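Long-range contacts in CDA peptide synthetase I (Streptomyces coelicolor, PDB 5DU9), which is a peptide synthetase, modelled here through its condensation domain, a two-lobed fold with (2S)-2-amino-N-butyl-propanamide bound at its pocket: residues Q16-W20 with V156-V160; R237-P241 with S386-T391; V96-P100 with R134-S138; L137-A141 with Y152-H157; H10-S14 with D195-E201. The protein carries 1 engineered substitution. One frame throughout, in Å; residues are numbered along the deposited sequence.

Interaction 1. Residues Q16-W20 with V156-V160; sequences QHCVW and VHHIV. Engineered in segment 16-20: Cys18 (natural residue Glu). With UM2 ((2S)-2-amino-N-butyl-propanamide), chain E.
Val19 lays its CG1 methyl against the flank of Ile159, 3.7 Å from Ile159 CB, and the same methyl meets the edge of the neighbouring imidazole, 3.6 Å from His157 CE1 and near the ring plane. With CG1 opposite the backbone N (chi1 173°), the other branch turns to the ligand: Val19 CG2 is 3.7 Å from CCJ of (2S)-2-amino-N-butyl-propanamide. The far end of Ile159 rests on the helix, CD1 4.1 Å from Trp20 CB and close to Gln16 O, while the indole leads away. Gln16 crosses Ile159 at about a right angle, and its extended chain brings NE2 to Ile159 O in a 2.9 Å hydrogen bond that lies 6° from the amide plane and almost in line with the carbonyl. His157 and His158 open the HHxxxDG signature of condensation domains, which here leaves the end of strand 149-157 and packs on helix 14-24. The two rings are held differently. His157 ND1 accepts Ile159 N at 3.1 Å in the ring plane, and its NE2 is hydrogen-bonded to Gln23 OE1, so both nitrogens fix the ring's rotation. His158 presents NE2 at its edge to the ligand amine, NCQ, 2.8 Å away. At the other end of the ligand, the engineered Cys18 (naturally Glu) bonds covalently through SG to CCH (1.8 Å), and the butyl chain runs past Val19 toward His158.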
# COMPACT_ATOMS: atom_id res chain seq x y z
N GLN A 16 3.73 9.97 -9.01
CA GLN A 16 2.98 11.18 -8.73
C GLN A 16 2.31 11.72 -9.99
O GLN A 16 1.16 12.17 -9.94
CB GLN A 16 3.90 12.24 -8.11
CG GLN A 16 4.26 11.93 -6.68
CD GLN A 16 5.21 12.94 -6.07
OE1 GLN A 16 6.20 13.33 -6.69
NE2 GLN A 16 4.92 13.37 -4.86
N HIS A 17 3.01 11.65 -11.12
CA HIS A 17 2.43 12.02 -12.41
C HIS A 17 1.19 11.17 -12.70
O HIS A 17 0.18 11.67 -13.20
CB HIS A 17 3.44 11.85 -13.55
CG HIS A 17 4.33 13.03 -13.75
ND1 HIS A 17 3.88 14.23 -14.25
CD2 HIS A 17 5.66 13.19 -13.55
CE1 HIS A 17 4.89 15.08 -14.33
NE2 HIS A 17 5.98 14.47 -13.91
N CYS A 18 1.27 9.89 -12.37
CA CYS A 18 0.17 8.95 -12.59
C CYS A 18 -1.06 9.34 -11.77
O CYS A 18 -2.18 9.38 -12.29
CB CYS A 18 0.62 7.53 -12.22
SG CYS A 18 -0.67 6.26 -12.35
N VAL A 19 -0.85 9.62 -10.49
CA VAL A 19 -1.94 10.02 -9.62
C VAL A 19 -2.51 11.36 -10.07
O VAL A 19 -3.73 11.55 -10.09
CB VAL A 19 -1.48 10.12 -8.15
CG1 VAL A 19 -2.57 10.71 -7.26
CG2 VAL A 19 -1.09 8.74 -7.64
N TRP A 20 -1.64 12.29 -10.46
CA TRP A 20 -2.09 13.59 -10.91
C TRP A 20 -3.04 13.46 -12.10
O TRP A 20 -4.13 14.05 -12.10
CB TRP A 20 -0.91 14.50 -11.26
CG TRP A 20 -1.34 15.90 -11.53
CD1 TRP A 20 -1.56 16.88 -10.61
CD2 TRP A 20 -1.61 16.48 -12.81
NE1 TRP A 20 -1.95 18.04 -11.23
CE2 TRP A 20 -2.00 17.82 -12.58
CE3 TRP A 20 -1.58 16.01 -14.12
CZ2 TRP A 20 -2.33 18.69 -13.62
CZ3 TRP A 20 -1.91 16.87 -15.15
CH2 TRP A 20 -2.29 18.19 -14.89
N VAL A 156 -4.13 10.30 3.97
CA VAL A 156 -3.31 11.05 3.02
C VAL A 156 -3.96 11.09 1.66
O VAL A 156 -4.90 10.33 1.38
CB VAL A 156 -1.90 10.43 2.87
CG1 VAL A 156 -1.16 10.41 4.21
CG2 VAL A 156 -1.97 9.02 2.29
N HIS A 157 -3.46 11.99 0.82
CA HIS A 157 -3.67 11.87 -0.60
C HIS A 157 -2.56 10.99 -1.13
O HIS A 157 -1.40 11.17 -0.76
CB HIS A 157 -3.66 13.22 -1.30
CG HIS A 157 -4.25 13.19 -2.67
ND1 HIS A 157 -3.66 12.51 -3.71
CD2 HIS A 157 -5.39 13.73 -3.16
CE1 HIS A 157 -4.41 12.64 -4.80
NE2 HIS A 157 -5.47 13.37 -4.48
N HIS A 158 -2.90 10.01 -1.97
CA HIS A 158 -1.90 9.07 -2.46
C HIS A 158 -0.74 9.78 -3.18
O HIS A 158 0.36 9.23 -3.26
CB HIS A 158 -2.57 8.05 -3.40
CG HIS A 158 -1.87 6.73 -3.43
ND1 HIS A 158 -0.55 6.57 -3.07
CD2 HIS A 158 -2.32 5.49 -3.77
CE1 HIS A 158 -0.22 5.30 -3.19
NE2 HIS A 158 -1.27 4.62 -3.62
N ILE A 159 -0.97 11.00 -3.67
CA ILE A 159 0.08 11.69 -4.41
C ILE A 159 1.27 12.09 -3.53
O ILE A 159 2.35 12.34 -4.06
CB ILE A 159 -0.47 12.95 -5.14
CG1 ILE A 159 0.46 13.32 -6.31
CG2 ILE A 159 -0.65 14.12 -4.18
CD1 ILE A 159 -0.14 14.33 -7.28
N VAL A 160 1.10 12.13 -2.20
CA VAL A 160 2.20 12.54 -1.33
C VAL A 160 2.80 11.38 -0.50
O VAL A 160 3.94 11.48 -0.05
CB VAL A 160 1.79 13.67 -0.34
CG1 VAL A 160 1.54 14.97 -1.10
CG2 VAL A 160 0.58 13.29 0.49
CCH UM2 E . -0.25 4.85 -11.31
CCI UM2 E . -0.01 5.26 -9.87
CCJ UM2 E . -1.29 5.31 -9.04
CCK UM2 E . -1.74 3.94 -8.53
NCL UM2 E . -1.08 3.50 -7.31
CCM UM2 E . -1.74 2.90 -6.32
OCN UM2 E . -2.93 3.07 -6.12
CCO UM2 E . -0.96 1.96 -5.45
CCP UM2 E . -0.98 0.56 -6.07
NCQ UM2 E . -1.57 1.88 -4.11

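Interaction 2. Residues R237-P241 with S386-T391; sequences RALAP and SSGPTT
Leu239 and Thr390 face each other as a single antiparallel hydrogen-bonded pair. Leu239 N donates to Thr390 O at 3.1 Å, arriving from above the carbonyl plane, 55° out of it, whereas Thr390 N reaches Leu239 O at 2.9 Å with a tilt of 34°. Small apolar groups pack around this bridge. Pro389 lies along the Leu239 carbonyl, its CB 3.5 Å from Leu239 O, and Thr391 CG2 lies 3.7 Å from Ala238 N and also reaches Ala238 CB. At the other end the Pro241 ring sits on polar atoms: CD is 3.4 Å from Gly388 O, and CG is 3.6 Å from Ser386 OG. Gly388 has phi 153°, a backbone shape that calls for glycine. Further out, Asn412 ND2 also bonds Thr390 O, Thr390 OG1 bonds Asp392 N, and Ala240 N bonds His31 ND1. The loop 386-391 leads from strand 379-384 of one sheet to strand 393-398 of the other, and 237-241 runs into strand 242-248 of that second sheet, so the bridge lies at the junction of the two lobes. Ser387 of this loop belongs to the ligand pocket, and its OG is hydrogen-bonded to Glu410 OE1. With Thr390 O gripped by two N-H groups and the side chains mostly small, the pairing is set chiefly by backbone amides, proline and methyl contacts fitting around them.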
# COMPACT_ATOMS: atom_id res chain seq x y z
N ARG A 237 -14.16 1.86 -13.87
CA ARG A 237 -13.08 2.79 -13.56
C ARG A 237 -12.61 2.60 -12.12
O ARG A 237 -13.29 1.97 -11.31
CB ARG A 237 -13.54 4.23 -13.79
CG ARG A 237 -14.75 4.64 -12.97
CD ARG A 237 -15.20 6.05 -13.31
NE ARG A 237 -15.58 6.19 -14.72
CZ ARG A 237 -16.80 5.99 -15.19
NH1 ARG A 237 -17.80 5.64 -14.38
NH2 ARG A 237 -17.04 6.13 -16.49
N ALA A 238 -11.44 3.15 -11.81
CA ALA A 238 -10.83 2.98 -10.49
C ALA A 238 -11.56 3.81 -9.44
O ALA A 238 -11.69 5.03 -9.58
CB ALA A 238 -9.36 3.35 -10.53
N LEU A 239 -12.02 3.14 -8.39
CA LEU A 239 -12.83 3.77 -7.35
C LEU A 239 -12.28 3.42 -5.98
O LEU A 239 -11.68 2.37 -5.80
CB LEU A 239 -14.29 3.31 -7.45
CG LEU A 239 -15.04 3.62 -8.74
CD1 LEU A 239 -16.39 2.92 -8.73
CD2 LEU A 239 -15.21 5.12 -8.93
N ALA A 240 -12.53 4.29 -5.00
CA ALA A 240 -12.18 3.98 -3.62
C ALA A 240 -12.88 2.69 -3.23
O ALA A 240 -14.06 2.52 -3.51
CB ALA A 240 -12.57 5.12 -2.69
N PRO A 241 -12.14 1.76 -2.61
CA PRO A 241 -12.72 0.44 -2.34
C PRO A 241 -13.63 0.37 -1.12
O PRO A 241 -13.50 1.17 -0.18
CB PRO A 241 -11.49 -0.44 -2.11
CG PRO A 241 -10.48 0.50 -1.55
CD PRO A 241 -10.71 1.80 -2.27
N SER A 386 -7.05 1.93 3.78
CA SER A 386 -7.33 1.87 2.35
C SER A 386 -6.03 2.10 1.59
O SER A 386 -5.39 3.13 1.75
CB SER A 386 -8.38 2.90 1.95
OG SER A 386 -8.65 2.82 0.56
N SER A 387 -5.63 1.13 0.77
CA SER A 387 -4.33 1.19 0.11
C SER A 387 -4.37 1.94 -1.22
O SER A 387 -3.33 2.34 -1.74
CB SER A 387 -3.78 -0.23 -0.13
OG SER A 387 -4.41 -0.87 -1.23
N GLY A 388 -5.56 2.15 -1.77
CA GLY A 388 -5.70 2.85 -3.04
C GLY A 388 -6.94 2.43 -3.79
O GLY A 388 -7.56 1.42 -3.45
N PRO A 389 -7.33 3.20 -4.81
CA PRO A 389 -8.52 2.86 -5.60
C PRO A 389 -8.28 1.64 -6.48
O PRO A 389 -7.13 1.31 -6.76
CB PRO A 389 -8.75 4.11 -6.44
CG PRO A 389 -7.41 4.70 -6.60
CD PRO A 389 -6.67 4.42 -5.32
N THR A 390 -9.36 0.99 -6.90
CA THR A 390 -9.24 -0.22 -7.70
C THR A 390 -10.39 -0.35 -8.69
O THR A 390 -11.51 0.09 -8.44
CB THR A 390 -9.18 -1.47 -6.79
OG1 THR A 390 -9.00 -2.65 -7.59
CG2 THR A 390 -10.45 -1.60 -5.97
N THR A 391 -10.08 -0.96 -9.83
CA THR A 391 -11.09 -1.31 -10.83
C THR A 391 -11.74 -2.65 -10.49
O THR A 391 -12.77 -3.01 -11.05
CB THR A 391 -10.48 -1.40 -12.23
OG1 THR A 391 -9.42 -2.37 -12.24
CG2 THR A 391 -9.93 -0.06 -12.67

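Interaction 3. Residues V96-P100 with R134-S138; sequences VPYTP and RPGLS
Pro135 points its ring into segment 96-100, and its ring carbons meet Thr99, Tyr98 and Pro97 in turn. CB lies 3.5 Å from Thr99 OG1, the two side chains sliding past each other in opposite directions. CG is 4.0 Å from Tyr98 O and equally near Pro97 CB. CD, closing the ring, is 4.1 Å from Pro97 CG; the two proline side chains cross at about a right angle. Thr99 OG1 has its own polar partner in Cys80 O, a hydrogen bond that holds the hydroxyl beside Pro135. The segments adjoin two parallel neighbours of the six-stranded sheet: 96-100 leads toward the outermost strand 103-107, while the loop 134-138 enters strand 138-146, with helix 114-126 between them in the chain as a beta-alpha-beta crossover. Just past Pro135 the chain bends through Gly136, whose positive phi (88°) suits glycine, and Leu137 then centres an inverse gamma turn. Thr99 has CG2 opposite its backbone N (chi1 of OG1 -68°), which sets that methyl 3.6 Å from Gly136 CA. Pro100 adds its CD, 3.3 Å from Pro135 O. Beyond the pair, Arg66 of strand 65-69 touches both Pro97 and Pro135.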
# COMPACT_ATOMS: atom_id res chain seq x y z
N VAL A 96 2.89 33.13 0.25
CA VAL A 96 3.14 31.70 0.19
C VAL A 96 2.45 30.98 1.35
O VAL A 96 2.75 31.25 2.51
CB VAL A 96 4.65 31.38 0.23
CG1 VAL A 96 4.87 29.88 0.26
CG2 VAL A 96 5.35 32.01 -0.96
N PRO A 97 1.51 30.06 1.04
CA PRO A 97 0.79 29.41 2.14
C PRO A 97 1.69 28.55 3.03
O PRO A 97 2.65 27.97 2.53
CB PRO A 97 -0.24 28.54 1.41
CG PRO A 97 0.35 28.29 0.07
CD PRO A 97 1.12 29.53 -0.27
N TYR A 98 1.39 28.52 4.32
CA TYR A 98 2.05 27.60 5.24
C TYR A 98 1.29 26.28 5.25
O TYR A 98 0.07 26.26 5.18
CB TYR A 98 2.09 28.17 6.67
CG TYR A 98 3.06 29.31 6.89
CD1 TYR A 98 4.43 29.14 6.70
CD2 TYR A 98 2.61 30.55 7.32
CE1 TYR A 98 5.32 30.18 6.92
CE2 TYR A 98 3.49 31.60 7.54
CZ TYR A 98 4.84 31.40 7.34
OH TYR A 98 5.72 32.44 7.56
N THR A 99 2.02 25.18 5.34
CA THR A 99 1.38 23.89 5.56
C THR A 99 0.75 23.90 6.95
O THR A 99 1.44 24.12 7.94
CB THR A 99 2.37 22.72 5.45
OG1 THR A 99 2.81 22.59 4.10
CG2 THR A 99 1.72 21.40 5.89
N PRO A 100 -0.57 23.67 7.02
CA PRO A 100 -1.19 23.56 8.35
C PRO A 100 -0.89 22.20 8.98
O PRO A 100 -0.74 21.21 8.26
CB PRO A 100 -2.68 23.72 8.06
CG PRO A 100 -2.84 23.21 6.68
CD PRO A 100 -1.57 23.54 5.95
N ARG A 134 -3.62 22.97 -2.13
CA ARG A 134 -3.50 23.36 -0.73
C ARG A 134 -2.46 22.48 -0.05
O ARG A 134 -2.59 21.26 -0.04
CB ARG A 134 -4.86 23.23 -0.02
CG ARG A 134 -5.95 24.08 -0.64
N PRO A 135 -1.41 23.09 0.52
CA PRO A 135 -0.33 22.25 1.06
C PRO A 135 -0.72 21.48 2.32
O PRO A 135 -1.59 21.93 3.07
CB PRO A 135 0.78 23.26 1.37
CG PRO A 135 0.06 24.54 1.62
CD PRO A 135 -1.13 24.52 0.70
N GLY A 136 -0.09 20.34 2.54
CA GLY A 136 -0.39 19.51 3.69
C GLY A 136 -1.52 18.55 3.39
O GLY A 136 -2.61 18.64 3.95
N LEU A 137 -1.24 17.61 2.49
CA LEU A 137 -2.26 16.73 1.96
C LEU A 137 -2.41 15.49 2.83
O LEU A 137 -2.27 14.36 2.36
CB LEU A 137 -1.93 16.36 0.52
CG LEU A 137 -2.04 17.58 -0.40
CD1 LEU A 137 -1.21 17.42 -1.66
CD2 LEU A 137 -3.50 17.84 -0.77
N SER A 138 -2.68 15.72 4.10
CA SER A 138 -2.90 14.63 5.03
C SER A 138 -3.87 15.03 6.12
O SER A 138 -4.21 16.21 6.28
CB SER A 138 -1.57 14.16 5.63
OG SER A 138 -0.96 15.18 6.41

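Interaction 4. Residues L137-A141 with Y152-H157; sequences LSSHA and YYLGVH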
# COMPACT_ATOMS: atom_id res chain seq x y z
N LEU A 137 -1.24 17.61 2.49
CA LEU A 137 -2.26 16.73 1.96
C LEU A 137 -2.41 15.49 2.83
O LEU A 137 -2.27 14.36 2.36
CB LEU A 137 -1.93 16.36 0.52
CG LEU A 137 -2.04 17.58 -0.40
CD1 LEU A 137 -1.21 17.42 -1.66
CD2 LEU A 137 -3.50 17.84 -0.77
N SER A 138 -2.68 15.72 4.10
CA SER A 138 -2.90 14.63 5.03
C SER A 138 -3.87 15.03 6.12
O SER A 138 -4.21 16.21 6.28
CB SER A 138 -1.57 14.16 5.63
OG SER A 138 -0.96 15.18 6.41
N SER A 139 -4.32 14.02 6.86
CA SER A 139 -5.29 14.19 7.93
C SER A 139 -4.88 13.28 9.08
O SER A 139 -4.62 12.10 8.86
CB SER A 139 -6.70 13.85 7.42
OG SER A 139 -7.67 14.01 8.43
N HIS A 140 -4.82 13.83 10.28
CA HIS A 140 -4.29 13.12 11.44
C HIS A 140 -5.26 13.16 12.60
O HIS A 140 -5.77 14.22 12.96
CB HIS A 140 -2.95 13.72 11.86
CG HIS A 140 -1.93 13.76 10.77
ND1 HIS A 140 -0.84 12.92 10.74
CD2 HIS A 140 -1.83 14.54 9.67
CE1 HIS A 140 -0.11 13.18 9.67
NE2 HIS A 140 -0.70 14.16 9.00
N ALA A 141 -5.50 11.99 13.19
CA ALA A 141 -6.35 11.92 14.37
C ALA A 141 -5.84 10.88 15.36
O ALA A 141 -5.44 9.78 14.97
CB ALA A 141 -7.79 11.60 13.98
N TYR A 152 -4.02 5.79 16.19
CA TYR A 152 -3.54 6.93 15.41
C TYR A 152 -3.88 6.72 13.95
O TYR A 152 -3.41 5.77 13.34
CB TYR A 152 -2.03 7.12 15.57
CG TYR A 152 -1.53 8.41 14.96
CD1 TYR A 152 -1.42 8.57 13.58
CD2 TYR A 152 -1.20 9.49 15.77
CE1 TYR A 152 -0.99 9.76 13.03
CE2 TYR A 152 -0.76 10.68 15.23
CZ TYR A 152 -0.66 10.81 13.86
OH TYR A 152 -0.22 12.00 13.32
N TYR A 153 -4.69 7.62 13.40
CA TYR A 153 -5.09 7.56 12.00
C TYR A 153 -4.27 8.51 11.14
O TYR A 153 -4.17 9.70 11.43
CB TYR A 153 -6.57 7.90 11.85
CG TYR A 153 -7.02 8.23 10.44
CD1 TYR A 153 -7.08 7.24 9.46
CD2 TYR A 153 -7.41 9.51 10.09
CE1 TYR A 153 -7.50 7.54 8.17
CE2 TYR A 153 -7.84 9.81 8.81
CZ TYR A 153 -7.89 8.82 7.86
OH TYR A 153 -8.32 9.13 6.58
N LEU A 154 -3.69 7.96 10.08
CA LEU A 154 -2.97 8.72 9.08
C LEU A 154 -3.72 8.64 7.76
O LEU A 154 -3.70 7.61 7.09
CB LEU A 154 -1.54 8.20 8.91
CG LEU A 154 -0.74 8.79 7.75
CD1 LEU A 154 -0.52 10.28 7.94
CD2 LEU A 154 0.59 8.07 7.60
N GLY A 155 -4.40 9.73 7.41
CA GLY A 155 -5.08 9.84 6.14
C GLY A 155 -4.23 10.70 5.23
O GLY A 155 -3.67 11.70 5.67
N VAL A 156 -4.13 10.30 3.97
CA VAL A 156 -3.31 11.05 3.02
C VAL A 156 -3.96 11.09 1.66
O VAL A 156 -4.90 10.33 1.38
CB VAL A 156 -1.90 10.43 2.87
CG1 VAL A 156 -1.16 10.41 4.21
CG2 VAL A 156 -1.97 9.02 2.29
N HIS A 157 -3.46 11.99 0.82
CA HIS A 157 -3.67 11.87 -0.60
C HIS A 157 -2.56 10.99 -1.13
O HIS A 157 -1.40 11.17 -0.76
CB HIS A 157 -3.66 13.22 -1.30
CG HIS A 157 -4.25 13.19 -2.67
ND1 HIS A 157 -3.66 12.51 -3.71
CD2 HIS A 157 -5.39 13.73 -3.16
CE1 HIS A 157 -4.41 12.64 -4.80
NE2 HIS A 157 -5.47 13.37 -4.48
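His140 turns CG beside its backbone N (chi1 -56°) and Tyr152 sets CG opposite its own (chi1 -171°), which brings the phenol oxygen to the imidazole edge: His140 ND1 and Tyr152 OH are 2.8 Å apart and hydrogen-bonded, with either able to donate. Ser138 OG reaches the other ring nitrogen in a second hydrogen bond, 2.8 Å from His140 NE2. Alongside, pointing the same way, Leu154 places CD1 3.4 Å from His140 CE1, and Phe169 of helix 163-182 meets the same imidazole. All this lies on the sheet face that carries Ser138, His140, Leu154 and Val156. Beneath it strands 138-146 and 149-157 form an antiparallel beta hairpin. Ser139 and Gly155 are a hydrogen-bonded pair, Ser139 N to Gly155 O 2.7 Å and Gly155 N to Ser139 O 2.8 Å, the latter in the carbonyl plane. Ala141 and Tyr153 repeat the pattern, Tyr153 N to Ala141 O being 2.8 Å, and His157 N to Leu137 O (3.1 Å) continues it just before the start of strand 138-146. On the other face the Tyr153 ring folds over its own strand, its plane 3.6 Å from Gly155 N; Tyr153 OH and Ser139 OG each take one carboxylate oxygen of Asp125. The buried His140 thus has both nitrogens bonded to hydroxyls, which fixes the rotation of its ring and satisfies its polar atoms.

Interaction 5. Residues H10-S14 with D195-E201; sequences HGLTS and DRMVAGE
Val198 packs closely against the backbone of segment 10-14: its CG2 is 3.6 Å from Gly11 O and 3.7 Å from Thr13 CG2, the valine and threonine side chains meeting at about a right angle. One turn on, Glu201 extends its chain to Ser14, and OE1 accepts Ser14 N at 2.8 Å on its syn lone pair. Ser14 N is the first amide of helix 14-24, so the carboxylate sits at the positive end of that helix, which probably stabilises its charge. Thr13 is the N-cap, its OG1 bonded to Gln16 N and also to Met308 O. The other end is held by polar bonds and bridging water rather than by close apolar packing. His10 ND1 donates to Asp195 OD1 at 2.8 Å, again syn, with ring and carboxylate 20° apart; a second bond, to Asp195 OD2 (3.0 Å), is weak. One water links Gly11 N to Asp195 OD1. Another, near the tight end, donates to Leu12 O and, at 2.7 Å, to Glu201 OE1. Helix 194-205 runs alongside the loop that leads into helix 14-24, in the same general direction. Arg77 of strand 75-79 touches both His10 and Asp195, and Met197 rests on Ala302 of helix 300-303.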
# COMPACT_ATOMS: atom_id res chain seq x y z
N HIS A 10 9.42 21.82 -8.31
CA HIS A 10 9.95 20.47 -8.19
C HIS A 10 9.26 19.51 -9.14
O HIS A 10 8.04 19.55 -9.31
CB HIS A 10 9.80 19.98 -6.75
CG HIS A 10 10.57 20.78 -5.75
ND1 HIS A 10 11.92 20.58 -5.52
CD2 HIS A 10 10.20 21.78 -4.92
CE1 HIS A 10 12.34 21.42 -4.59
NE2 HIS A 10 11.31 22.17 -4.22
N GLY A 11 10.04 18.64 -9.78
CA GLY A 11 9.49 17.64 -10.67
C GLY A 11 8.76 16.57 -9.90
O GLY A 11 9.13 16.24 -8.77
N LEU A 12 7.71 16.02 -10.51
CA LEU A 12 6.97 14.91 -9.93
C LEU A 12 7.66 13.59 -10.26
O LEU A 12 8.28 13.46 -11.31
CB LEU A 12 5.53 14.86 -10.45
CG LEU A 12 4.49 15.73 -9.76
CD1 LEU A 12 4.83 17.21 -9.92
CD2 LEU A 12 3.11 15.43 -10.34
N THR A 13 7.52 12.62 -9.36
CA THR A 13 7.92 11.26 -9.67
C THR A 13 6.95 10.69 -10.69
O THR A 13 5.88 11.26 -10.90
CB THR A 13 7.92 10.36 -8.44
OG1 THR A 13 6.57 10.21 -7.98
CG2 THR A 13 8.77 10.95 -7.32
N SER A 14 7.30 9.56 -11.29
CA SER A 14 6.40 8.91 -12.24
C SER A 14 5.08 8.56 -11.57
O SER A 14 4.01 8.77 -12.14
CB SER A 14 7.05 7.65 -12.80
OG SER A 14 8.11 7.98 -13.68
N ASP A 195 14.21 15.52 -5.02
CA ASP A 195 14.73 15.98 -6.31
C ASP A 195 15.73 14.98 -6.88
O ASP A 195 15.71 14.69 -8.08
CB ASP A 195 15.40 17.35 -6.17
CG ASP A 195 14.40 18.49 -6.03
OD1 ASP A 195 13.25 18.35 -6.50
OD2 ASP A 195 14.77 19.54 -5.47
N ARG A 196 16.60 14.43 -6.03
CA ARG A 196 17.58 13.46 -6.50
C ARG A 196 16.91 12.15 -6.91
O ARG A 196 17.35 11.50 -7.86
CB ARG A 196 18.63 13.20 -5.42
CG ARG A 196 19.67 14.30 -5.30
CD ARG A 196 20.84 13.86 -4.44
NE ARG A 196 20.63 14.15 -3.03
CZ ARG A 196 20.92 13.33 -2.02
NH1 ARG A 196 21.45 12.13 -2.25
NH2 ARG A 196 20.69 13.72 -0.78
N MET A 197 15.85 11.77 -6.20
CA MET A 197 15.09 10.57 -6.53
C MET A 197 14.43 10.73 -7.90
O MET A 197 14.47 9.83 -8.73
CB MET A 197 14.04 10.29 -5.44
CG MET A 197 13.26 8.99 -5.62
SD MET A 197 12.34 8.51 -4.13
CE MET A 197 11.18 9.86 -3.96
N VAL A 198 13.84 11.89 -8.14
CA VAL A 198 13.22 12.19 -9.43
C VAL A 198 14.28 12.22 -10.54
O VAL A 198 14.04 11.73 -11.64
CB VAL A 198 12.47 13.54 -9.37
CG1 VAL A 198 12.04 14.00 -10.77
CG2 VAL A 198 11.26 13.41 -8.46
N ALA A 199 15.44 12.79 -10.25
CA ALA A 199 16.51 12.84 -11.24
C ALA A 199 16.94 11.42 -11.63
O ALA A 199 17.30 11.17 -12.79
CB ALA A 199 17.70 13.63 -10.70
N GLY A 200 16.90 10.51 -10.67
CA GLY A 200 17.22 9.12 -10.93
C GLY A 200 16.25 8.50 -11.92
O GLY A 200 16.65 7.74 -12.80
N GLU A 201 14.97 8.82 -11.77
CA GLU A 201 13.94 8.30 -12.67
C GLU A 201 14.15 8.86 -14.07
O GLU A 201 14.04 8.14 -15.05
CB GLU A 201 12.54 8.65 -12.17
CG GLU A 201 12.19 8.07 -10.81
CD GLU A 201 10.72 8.23 -10.46
OE1 GLU A 201 10.08 9.18 -10.98
OE2 GLU A 201 10.20 7.41 -9.68
O HOH W 1 11.04 16.79 -6.65
O HOH W 2 12.86 18.52 -9.53
O HOH W 3 10.16 11.34 -12.56

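In the fold
From the N terminus, interaction 5 opens first, just before helix 14-24, and interaction 1 opens on that helix. Interaction 3, opening at 96-100, lies within both; interaction 4 begins where it ends, on Leu137 and Ser138, runs through the hairpin and finishes on the stretch where interaction 1 closes, the last residues of the same hairpin strand and the loop after it. Interaction 5 closes later, on helix 194-205. Interaction 2 follows in series, joining the approach to strand 242-248 with the passage between the two sheets. It touches interaction 1 where His158 packs on Ser387, at the ligand pocket, to which both residues belong.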